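Local coordinates for cellulose biosynthesis protein BcsG (Salmonella typhimurium LT2, PDB 5OLT), which is required for cellulose biosynthesis at the cell membrane, represented here by its zinc-binding extramembrane domain, which belongs to the alkaline phosphatase family, at residues A[117-122]-A[356-361]; A[144-149]-A[169-174]; A[310-315]-A[346-351]. All blocks are in the same frame, centred on the assembly; numbering follows the deposited sequence.

Contact 1 of 3, residues A[117-122]-A[356-361]; sequences PSHTRL and ENANAV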
loop_
_atom_site.group_PDB
_atom_site.type_symbol
_atom_site.label_atom_id
_atom_site.label_comp_id
_atom_site.label_asym_id
_atom_site.label_seq_id
_atom_site.Cartn_x
_atom_site.Cartn_y
_atom_site.Cartn_z
ATOM N N PRO A 117 8.178 -2.099 -10.982
ATOM C CA PRO A 117 9.207 -2.964 -11.594
ATOM C C PRO A 117 8.769 -4.411 -11.727
ATOM O O PRO A 117 7.865 -4.884 -11.023
ATOM C CB PRO A 117 10.331 -2.924 -10.568
ATOM C CG PRO A 117 9.652 -2.743 -9.238
ATOM C CD PRO A 117 8.447 -1.862 -9.544
ATOM N N SER A 118 9.456 -5.148 -12.597
ATOM C CA SER A 118 9.361 -6.613 -12.570
ATOM C C SER A 118 9.829 -7.148 -11.230
ATOM O O SER A 118 10.541 -6.460 -10.475
ATOM C CB SER A 118 10.210 -7.218 -13.704
ATOM O OG SER A 118 11.583 -6.927 -13.445
ATOM N N HIS A 119 9.433 -8.390 -10.936
ATOM C CA HIS A 119 9.876 -9.011 -9.725
ATOM C C HIS A 119 11.422 -9.065 -9.617
ATOM O O HIS A 119 11.966 -8.780 -8.551
ATOM C CB HIS A 119 9.253 -10.398 -9.585
ATOM C CG HIS A 119 9.597 -11.063 -8.303
ATOM N ND1 HIS A 119 8.864 -10.883 -7.149
ATOM C CD2 HIS A 119 10.613 -11.893 -7.982
ATOM C CE1 HIS A 119 9.392 -11.609 -6.176
ATOM N NE2 HIS A 119 10.464 -12.230 -6.657
ATOM N N THR A 120 12.070 -9.432 -10.729
ATOM C CA THR A 120 13.531 -9.489 -10.805
ATOM C C THR A 120 14.146 -8.160 -10.322
ATOM O O THR A 120 15.037 -8.172 -9.454
ATOM C CB THR A 120 14.018 -9.827 -12.237
ATOM O OG1 THR A 120 13.405 -11.043 -12.697
ATOM C CG2 THR A 120 15.534 -10.005 -12.267
ATOM N N ARG A 121 13.628 -7.046 -10.859
ATOM C CA ARG A 121 14.148 -5.687 -10.594
ATOM C C ARG A 121 13.956 -5.308 -9.110
ATOM O O ARG A 121 14.723 -4.486 -8.540
ATOM C CB ARG A 121 13.498 -4.658 -11.529
ATOM C CG ARG A 121 14.114 -4.343 -12.886
ATOM C CD ARG A 121 14.217 -2.786 -13.112
ATOM N NE ARG A 121 12.929 -2.082 -13.411
ATOM C CZ ARG A 121 12.474 -0.934 -12.883
ATOM N NH1 ARG A 121 13.192 -0.236 -11.982
ATOM N NH2 ARG A 121 11.275 -0.435 -13.285
ATOM N N LEU A 122 12.967 -5.899 -8.443
ATOM C CA LEU A 122 12.815 -5.627 -6.979
ATOM C C LEU A 122 13.984 -5.974 -6.113
ATOM O O LEU A 122 14.146 -5.421 -5.008
ATOM C CB LEU A 122 11.685 -6.432 -6.339
ATOM C CG LEU A 122 10.315 -5.929 -6.476
ATOM C CD1 LEU A 122 9.402 -6.868 -5.698
ATOM C CD2 LEU A 122 10.156 -4.473 -6.064
ATOM N N GLU A 356 3.058 -9.941 -9.655
ATOM C CA GLU A 356 4.088 -10.949 -9.854
ATOM C C GLU A 356 4.622 -11.479 -8.596
ATOM O O GLU A 356 4.708 -10.774 -7.588
ATOM C CB GLU A 356 5.338 -10.343 -10.546
ATOM C CG GLU A 356 5.072 -9.541 -11.750
ATOM C CD GLU A 356 6.324 -9.192 -12.512
ATOM O OE1 GLU A 356 7.413 -9.865 -12.406
ATOM O OE2 GLU A 356 6.152 -8.231 -13.255
ATOM N N ASN A 357 4.997 -12.760 -8.665
ATOM C CA ASN A 357 5.929 -13.357 -7.694
ATOM C C ASN A 357 7.095 -13.882 -8.561
ATOM O O ASN A 357 7.046 -13.753 -9.777
ATOM C CB ASN A 357 5.246 -14.476 -6.897
ATOM C CG ASN A 357 4.000 -14.007 -6.141
ATOM O OD1 ASN A 357 3.914 -12.874 -5.662
ATOM N ND2 ASN A 357 3.052 -14.912 -5.976
ATOM N N ALA A 358 8.119 -14.498 -7.969
ATOM C CA ALA A 358 9.295 -14.966 -8.741
ATOM C C ALA A 358 8.911 -15.791 -9.954
ATOM O O ALA A 358 9.514 -15.656 -11.026
ATOM C CB ALA A 358 10.269 -15.748 -7.877
ATOM N N ASN A 359 7.855 -16.579 -9.806
ATOM C CA ASN A 359 7.570 -17.568 -10.826
ATOM C C ASN A 359 6.352 -17.326 -11.694
ATOM O O ASN A 359 6.048 -18.104 -12.583
ATOM C CB ASN A 359 7.409 -18.929 -10.134
ATOM C CG ASN A 359 8.694 -19.453 -9.526
ATOM O OD1 ASN A 359 9.035 -19.176 -8.364
ATOM N ND2 ASN A 359 9.386 -20.289 -10.293
ATOM N N ALA A 360 5.626 -16.247 -11.425
ATOM C CA ALA A 360 4.331 -16.071 -12.057
ATOM C C ALA A 360 4.031 -14.606 -12.235
ATOM O O ALA A 360 4.356 -13.787 -11.358
ATOM C CB ALA A 360 3.244 -16.703 -11.195
ATOM N N VAL A 361 3.411 -14.294 -13.376
ATOM C CA VAL A 361 2.848 -12.944 -13.633
ATOM C C VAL A 361 1.360 -13.103 -13.932
ATOM O O VAL A 361 0.953 -14.035 -14.647
ATOM C CB VAL A 361 3.536 -12.256 -14.847
ATOM C CG1 VAL A 361 3.012 -10.849 -15.017
ATOM C CG2 VAL A 361 5.077 -12.188 -14.715
HETATM O O HOH W 1 5.489 -5.854 -12.324
HETATM O O HOH W 2 6.762 -8.996 -7.075
HETATM O O HOH W 3 10.627 -10.858 -13.055
#

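Contact 2 of 3, residues A[144-149]-A[169-174]; sequences HLMMDH and ELMNQS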
loop_
_atom_site.group_PDB
_atom_site.type_symbol
_atom_site.label_atom_id
_atom_site.label_comp_id
_atom_site.label_asym_id
_atom_site.label_seq_id
_atom_site.Cartn_x
_atom_site.Cartn_y
_atom_site.Cartn_z
ATOM N N HIS A 144 11.104 6.160 10.836
ATOM C CA HIS A 144 10.857 5.175 11.885
ATOM C C HIS A 144 10.359 3.896 11.247
ATOM O O HIS A 144 9.603 3.929 10.264
ATOM C CB HIS A 144 9.815 5.641 12.923
ATOM C CG HIS A 144 10.210 6.864 13.701
ATOM N ND1 HIS A 144 11.201 6.846 14.654
ATOM C CD2 HIS A 144 9.679 8.111 13.735
ATOM C CE1 HIS A 144 11.302 8.043 15.207
ATOM N NE2 HIS A 144 10.398 8.834 14.658
ATOM N N LEU A 145 10.760 2.787 11.843
ATOM C CA LEU A 145 10.282 1.464 11.460
ATOM C C LEU A 145 9.663 0.852 12.697
ATOM O O LEU A 145 10.298 0.778 13.731
ATOM C CB LEU A 145 11.475 0.645 10.999
ATOM C CG LEU A 145 11.206 -0.821 10.692
ATOM C CD1 LEU A 145 10.198 -0.952 9.540
ATOM C CD2 LEU A 145 12.533 -1.507 10.364
ATOM N N MET A 146 8.434 0.364 12.528
ATOM C CA MET A 146 7.644 -0.163 13.599
ATOM C C MET A 146 6.999 -1.437 13.112
ATOM O O MET A 146 6.559 -1.503 11.941
ATOM C CB MET A 146 6.565 0.884 13.907
ATOM C CG MET A 146 5.804 0.658 15.172
ATOM S SD MET A 146 5.083 2.230 15.699
ATOM C CE MET A 146 3.640 2.378 14.680
ATOM N N MET A 147 6.891 -2.442 13.991
ATOM C CA MET A 147 6.153 -3.664 13.615
ATOM C C MET A 147 5.398 -4.177 14.819
ATOM O O MET A 147 5.768 -3.875 15.979
ATOM C CB MET A 147 7.096 -4.770 13.099
ATOM C CG MET A 147 7.868 -4.376 11.853
ATOM S SD MET A 147 8.725 -5.748 11.072
ATOM C CE MET A 147 9.568 -4.845 9.754
ATOM N N ASP A 148 4.358 -4.976 14.572
ATOM C CA ASP A 148 3.710 -5.674 15.680
ATOM C C ASP A 148 4.257 -7.103 15.818
ATOM O O ASP A 148 3.654 -7.946 16.465
ATOM C CB ASP A 148 2.185 -5.619 15.581
ATOM C CG ASP A 148 1.640 -6.333 14.378
ATOM O OD1 ASP A 148 2.374 -7.058 13.697
ATOM O OD2 ASP A 148 0.403 -6.158 14.104
ATOM N N HIS A 149 5.432 -7.350 15.228
ATOM C CA HIS A 149 6.056 -8.661 15.274
ATOM C C HIS A 149 7.552 -8.466 15.096
ATOM O O HIS A 149 8.011 -7.353 14.852
ATOM C CB HIS A 149 5.457 -9.555 14.166
ATOM C CG HIS A 149 5.743 -9.084 12.771
ATOM N ND1 HIS A 149 5.078 -8.058 12.124
ATOM C CD2 HIS A 149 6.677 -9.535 11.899
ATOM C CE1 HIS A 149 5.591 -7.914 10.905
ATOM N NE2 HIS A 149 6.558 -8.807 10.748
ATOM N N GLU A 169 16.427 1.213 13.106
ATOM C CA GLU A 169 16.242 0.156 14.094
ATOM C C GLU A 169 14.750 -0.012 14.269
ATOM O O GLU A 169 13.988 0.930 14.112
ATOM C CB GLU A 169 16.912 0.497 15.437
ATOM C CG GLU A 169 18.445 0.497 15.387
ATOM C CD GLU A 169 19.050 -0.883 15.120
ATOM O OE1 GLU A 169 19.000 -1.739 16.031
ATOM O OE2 GLU A 169 19.583 -1.109 14.004
ATOM N N LEU A 170 14.345 -1.236 14.543
ATOM C CA LEU A 170 12.974 -1.515 14.875
ATOM C C LEU A 170 12.621 -0.789 16.186
ATOM O O LEU A 170 13.372 -0.909 17.182
ATOM C CB LEU A 170 12.840 -3.024 14.982
ATOM C CG LEU A 170 11.494 -3.623 15.230
ATOM C CD1 LEU A 170 10.543 -3.215 14.084
ATOM C CD2 LEU A 170 11.641 -5.146 15.277
ATOM N N MET A 171 11.488 -0.066 16.211
ATOM C CA MET A 171 11.084 0.640 17.427
ATOM C C MET A 171 10.916 -0.343 18.579
ATOM O O MET A 171 10.557 -1.513 18.381
ATOM C CB MET A 171 9.816 1.459 17.211
ATOM C CG MET A 171 10.061 2.688 16.351
ATOM S SD MET A 171 8.649 3.791 16.166
ATOM C CE MET A 171 8.117 4.002 17.875
ATOM N N ASN A 172 11.241 0.132 19.777
ATOM C CA ASN A 172 11.189 -0.683 20.982
ATOM C C ASN A 172 9.844 -1.424 21.122
ATOM O O ASN A 172 8.786 -0.796 21.084
ATOM C CB ASN A 172 11.405 0.220 22.197
ATOM C CG ASN A 172 11.329 -0.539 23.516
ATOM O OD1 ASN A 172 11.738 -1.700 23.607
ATOM N ND2 ASN A 172 10.810 0.128 24.554
ATOM N N GLN A 173 9.931 -2.730 21.316
ATOM C CA GLN A 173 8.781 -3.593 21.536
ATOM C C GLN A 173 8.683 -4.118 22.978
ATOM O O GLN A 173 7.744 -4.841 23.305
ATOM C CB GLN A 173 8.857 -4.767 20.560
ATOM C CG GLN A 173 8.661 -4.309 19.109
ATOM C CD GLN A 173 8.831 -5.430 18.116
ATOM O OE1 GLN A 173 9.640 -6.339 18.309
ATOM N NE2 GLN A 173 8.119 -5.336 17.006
ATOM N N SER A 174 9.654 -3.773 23.835
ATOM C CA SER A 174 9.631 -4.248 25.234
ATOM C C SER A 174 8.382 -3.753 25.931
ATOM O O SER A 174 8.003 -2.582 25.769
ATOM C CB SER A 174 10.841 -3.726 26.030
ATOM O OG SER A 174 12.050 -4.110 25.423
HETATM O O HOH W 4 12.932 3.208 13.782
HETATM O O HOH W 5 8.276 -1.897 16.554
#

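Contact 3 of 3, residues A[310-315]-A[346-351]; sequences IDINQP and SNLPQT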
loop_
_atom_site.group_PDB
_atom_site.type_symbol
_atom_site.label_atom_id
_atom_site.label_comp_id
_atom_site.label_asym_id
_atom_site.label_seq_id
_atom_site.Cartn_x
_atom_site.Cartn_y
_atom_site.Cartn_z
ATOM N N ILE A 310 -13.824 9.887 -0.287
ATOM C CA ILE A 310 -13.753 10.016 -1.741
ATOM C C ILE A 310 -13.255 8.692 -2.316
ATOM O O ILE A 310 -12.141 8.269 -1.986
ATOM C CB ILE A 310 -12.810 11.169 -2.110
ATOM C CG1 ILE A 310 -13.349 12.509 -1.548
ATOM C CG2 ILE A 310 -12.631 11.231 -3.619
ATOM C CD1 ILE A 310 -12.263 13.568 -1.538
ATOM N N ASP A 311 -14.056 8.038 -3.137
ATOM C CA ASP A 311 -13.623 6.791 -3.756
ATOM C C ASP A 311 -12.733 7.071 -4.944
ATOM O O ASP A 311 -13.026 7.925 -5.781
ATOM C CB ASP A 311 -14.804 5.977 -4.244
ATOM C CG ASP A 311 -15.614 5.387 -3.133
ATOM O OD1 ASP A 311 -15.120 5.247 -1.982
ATOM O OD2 ASP A 311 -16.793 5.075 -3.423
ATOM N N ILE A 312 -11.634 6.328 -5.024
ATOM C CA ILE A 312 -10.768 6.379 -6.204
ATOM C C ILE A 312 -11.064 5.064 -6.914
ATOM O O ILE A 312 -10.717 3.965 -6.422
ATOM C CB ILE A 312 -9.257 6.454 -5.847
ATOM C CG1 ILE A 312 -8.933 7.630 -4.933
ATOM C CG2 ILE A 312 -8.401 6.499 -7.119
ATOM C CD1 ILE A 312 -9.317 8.998 -5.455
ATOM N N ASN A 313 -11.713 5.148 -8.063
ATOM C CA ASN A 313 -12.150 3.946 -8.777
ATOM C C ASN A 313 -11.208 3.458 -9.866
ATOM O O ASN A 313 -11.277 2.286 -10.244
ATOM C CB ASN A 313 -13.539 4.171 -9.377
ATOM C CG ASN A 313 -14.586 4.474 -8.306
ATOM O OD1 ASN A 313 -15.288 5.489 -8.363
ATOM N ND2 ASN A 313 -14.701 3.599 -7.371
ATOM N N GLN A 314 -10.312 4.325 -10.316
ATOM C CA GLN A 314 -9.397 3.973 -11.412
ATOM C C GLN A 314 -8.339 2.975 -10.942
ATOM O O GLN A 314 -7.964 2.973 -9.753
ATOM C CB GLN A 314 -8.728 5.238 -11.950
ATOM C CG GLN A 314 -9.729 6.265 -12.473
ATOM C CD GLN A 314 -10.198 7.301 -11.439
ATOM O OE1 GLN A 314 -9.939 7.213 -10.212
ATOM N NE2 GLN A 314 -10.892 8.321 -11.944
ATOM N N PRO A 315 -7.850 2.120 -11.856
ATOM C CA PRO A 315 -6.810 1.141 -11.448
ATOM C C PRO A 315 -5.587 1.888 -10.903
ATOM O O PRO A 315 -5.062 2.792 -11.571
ATOM C CB PRO A 315 -6.454 0.442 -12.762
ATOM C CG PRO A 315 -7.668 0.579 -13.594
ATOM C CD PRO A 315 -8.257 1.916 -13.268
ATOM N N SER A 346 -7.694 14.204 -7.826
ATOM C CA SER A 346 -7.840 14.040 -9.281
ATOM C C SER A 346 -6.454 13.938 -9.948
ATOM O O SER A 346 -5.427 14.373 -9.404
ATOM C CB SER A 346 -8.668 15.192 -9.911
ATOM O OG SER A 346 -10.030 15.083 -9.474
ATOM N N ASN A 347 -6.445 13.336 -11.144
ATOM C CA ASN A 347 -5.219 13.168 -11.932
ATOM C C ASN A 347 -4.129 12.403 -11.199
ATOM O O ASN A 347 -2.953 12.648 -11.384
ATOM C CB ASN A 347 -4.694 14.515 -12.421
ATOM C CG ASN A 347 -5.792 15.354 -13.019
ATOM O OD1 ASN A 347 -6.300 16.288 -12.378
ATOM N ND2 ASN A 347 -6.237 14.965 -14.203
ATOM N N LEU A 348 -4.544 11.470 -10.357
ATOM C CA LEU A 348 -3.559 10.599 -9.713
ATOM C C LEU A 348 -3.075 9.592 -10.741
ATOM O O LEU A 348 -3.812 9.222 -11.670
ATOM C CB LEU A 348 -4.186 9.880 -8.509
ATOM C CG LEU A 348 -4.558 10.734 -7.295
ATOM C CD1 LEU A 348 -5.388 9.940 -6.294
ATOM C CD2 LEU A 348 -3.339 11.337 -6.629
ATOM N N PRO A 349 -1.833 9.147 -10.575
ATOM C CA PRO A 349 -1.366 8.140 -11.541
ATOM C C PRO A 349 -2.190 6.855 -11.491
ATOM O O PRO A 349 -2.517 6.340 -10.411
ATOM C CB PRO A 349 0.067 7.857 -11.110
ATOM C CG PRO A 349 0.176 8.363 -9.741
ATOM C CD PRO A 349 -0.839 9.461 -9.549
ATOM N N GLN A 350 -2.524 6.352 -12.673
ATOM C CA GLN A 350 -3.207 5.050 -12.802
ATOM C C GLN A 350 -2.155 4.037 -13.179
ATOM O O GLN A 350 -1.165 4.382 -13.842
ATOM C CB GLN A 350 -4.271 5.061 -13.908
ATOM C CG GLN A 350 -5.335 6.117 -13.616
ATOM C CD GLN A 350 -6.426 6.154 -14.647
ATOM O OE1 GLN A 350 -6.900 5.129 -15.107
ATOM N NE2 GLN A 350 -6.891 7.370 -14.961
ATOM N N THR A 351 -2.370 2.798 -12.752
ATOM C CA THR A 351 -1.407 1.725 -13.008
ATOM C C THR A 351 -2.213 0.494 -13.347
ATOM O O THR A 351 -3.180 0.146 -12.637
ATOM C CB THR A 351 -0.544 1.451 -11.751
ATOM O OG1 THR A 351 0.105 2.673 -11.347
ATOM C CG2 THR A 351 0.524 0.386 -12.052
#

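Contact 1 of 3, residues A[117-122]-A[356-361]
His-119 lays its imidazole on the tight turn that starts at Asn-357, while Glu-356 reaches back to the start of the short, weakly bonded helix around 119-122. At the root of the histidine side chain, His-119 CB lies 3.4 Å from Glu-356 OE1. Because CG is turned opposite the backbone N (chi1 -176°), the ring is carried out over the peptide joining Asn-357 to Ala-358. Ala-358 N stands above the ring centre, 3.4 Å from its plane, and Asn-357 C covers the same face. Farther out, His-119 CD2 meets Ala-358 CA at 3.4 Å. The tip, NE2, is 3.7 Å from Ala-358 CB, a methyl small enough to let the flat ring lie down on the flat peptide. In the ring plane, ND1 shares a water with Glu-356 O, to which that water donates.

Glutamate suits the opposing place because its carboxylate can serve two sides. Its OE1 accepts the backbone N-H of His-119 at 2.9 Å (N-H...O angle 167°), approached from well above the carboxylate plane, and a negative charge at a helix start is probably favourable. Ser-118, the N-cap, accepts from Arg-121 N through OG. Glu-356 OE2 binds Tyr-38 OH and, through a second water, Pro-117 O.

The turn from Asn-357 to Ala-360 is type I and closes the hairpin of strands 355-357 and 360-365. The contact thus ties strand 355-357, at one margin of the small antiparallel sheet, to helix 119-122, with Tyr-38 of helix 27-42 beside the carboxylate and Pro-104 of helix 102-110 against His-119.

Contact 2 of 3, residues A[144-149]-A[169-174]
Strand 142-147 is an outermost strand of the large mixed sheet, and the loop containing Leu-170, Met-171 and Gln-173 covers its outer edge. The inner edge bonds to strand 210-216 through His-144 and Met-146, so Leu-145 and Met-147 turn their peptide groups toward the loop. Leu-145 O accepts from Met-171 N at 2.9 Å. Two waters extend the seam, one joining Leu-145 N to Glu-169 O and the other Met-147 N to Met-171 O.

Where the loop backbone draws away, Gln-173 takes over. With CG opposite its carbonyl carbon (chi1 -67°) and the chain extended beyond, its amide spans the gap and spends both N-H groups of NE2. Gln-173 NE2 donates to Met-147 O at 3.0 Å (148°) and, straighter (168°), to His-149 O, also at 3.0 Å. Both acceptors lie close to the glutamine amide plane, whereas NE2 sits well above each carbonyl plane. Glutamine fits because it is long and offers two donors on one nitrogen.

Apolar groups fill in on two sides of this seam. Leu-170 CD1 packs on Met-147 CG at 3.7 Å, the two side chains crossing nearly at right angles. In the conformers described here, Met-171 SD lies 3.9 Å from Met-146 SD and also touches His-144 CB. Beyond the strand, His-149 ND1 donates in its ring plane to Asp-148 OD1, which also accepts from Leu-217 N; the His-149 side chain is about 8 Å from the zinc ion.

Peptide, side-chain amide and water together satisfy the outward N-H and C=O groups of Leu-145 and Met-147, which implies an edge occupied by the chain itself, while methionines and a leucine pack along its flanks.

Contact 3 of 3, residues A[310-315]-A[346-351]
The amide of Gln-350 and the side chain of Gln-314 meet obliquely, with the two amide planes 46° apart. In the conformer described here, one face of the Gln-350 amide is covered by the aliphatic part of Gln-314: CB lies almost directly over the amide carbon CD, at 3.7 Å. Gln-314 CG overlies the same face and comes 3.9 Å from Gln-350 NE2. Past the oxygen end, Pro-315 CD is 3.9 Å from Gln-350 OE1. Gln-350 gets there with CG opposite its carbonyl carbon (chi1 -60°) and an extended chain, which runs its amide alongside the other segment. Glutamine is apt at this partly open border, since its methylenes can pack while its amide tolerates solvent.

Next to this pair the backbones join. Thr-351 N donates to Pro-315 O at 2.9 Å (N-H...O angle 159°), approaching from above the carbonyl plane. The same oxygen receives a CA-H...O contact from Gln-350 CA at 3.2 Å, so two neighbouring residues converge on one carbonyl. Proline brings no N-H of its own here, yet its ring supplies surface, CB lying 3.3 Å from Thr-351 O. An apolar touch follows at the other end, where Ile-312 CD1 and Leu-348 CD1 approach to 4.1 Å and the branched side chains cross at about a right angle.

Strand 310-312 is outermost in the large sheet and pairs in parallel with strand 90-96, on whose Ile-90 and Phe-92 Ile-312 also rests. Leu-348 leans on helix 318-328, Ile-312 touches Thr-345 of helix 341-345, and Arg-44 and Asp-17 bind the backbone of Gln-350.

Contacts 2 and 3 involve opposite margins of one large sheet, strands 142-147 and 310-312, and lie on opposite sides of the chain's centre, their own centres 32 Å apart. Contact 1 belongs instead to the small antiparallel sheet. All three are partly buried, none wholly core or wholly surface. Along the sequence contact 1 closes a long loop that encloses the other two, and its nearest atoms come within about 8 Å of contact 3. Their chemistry follows place: a carboxylate and an imidazole laid on a peptide at a helix start in contact 1, a backbone bond, side-chain amide bonds and waters beside sulfur in contact 2, and mostly van der Waals touch with one backbone bond in contact 3.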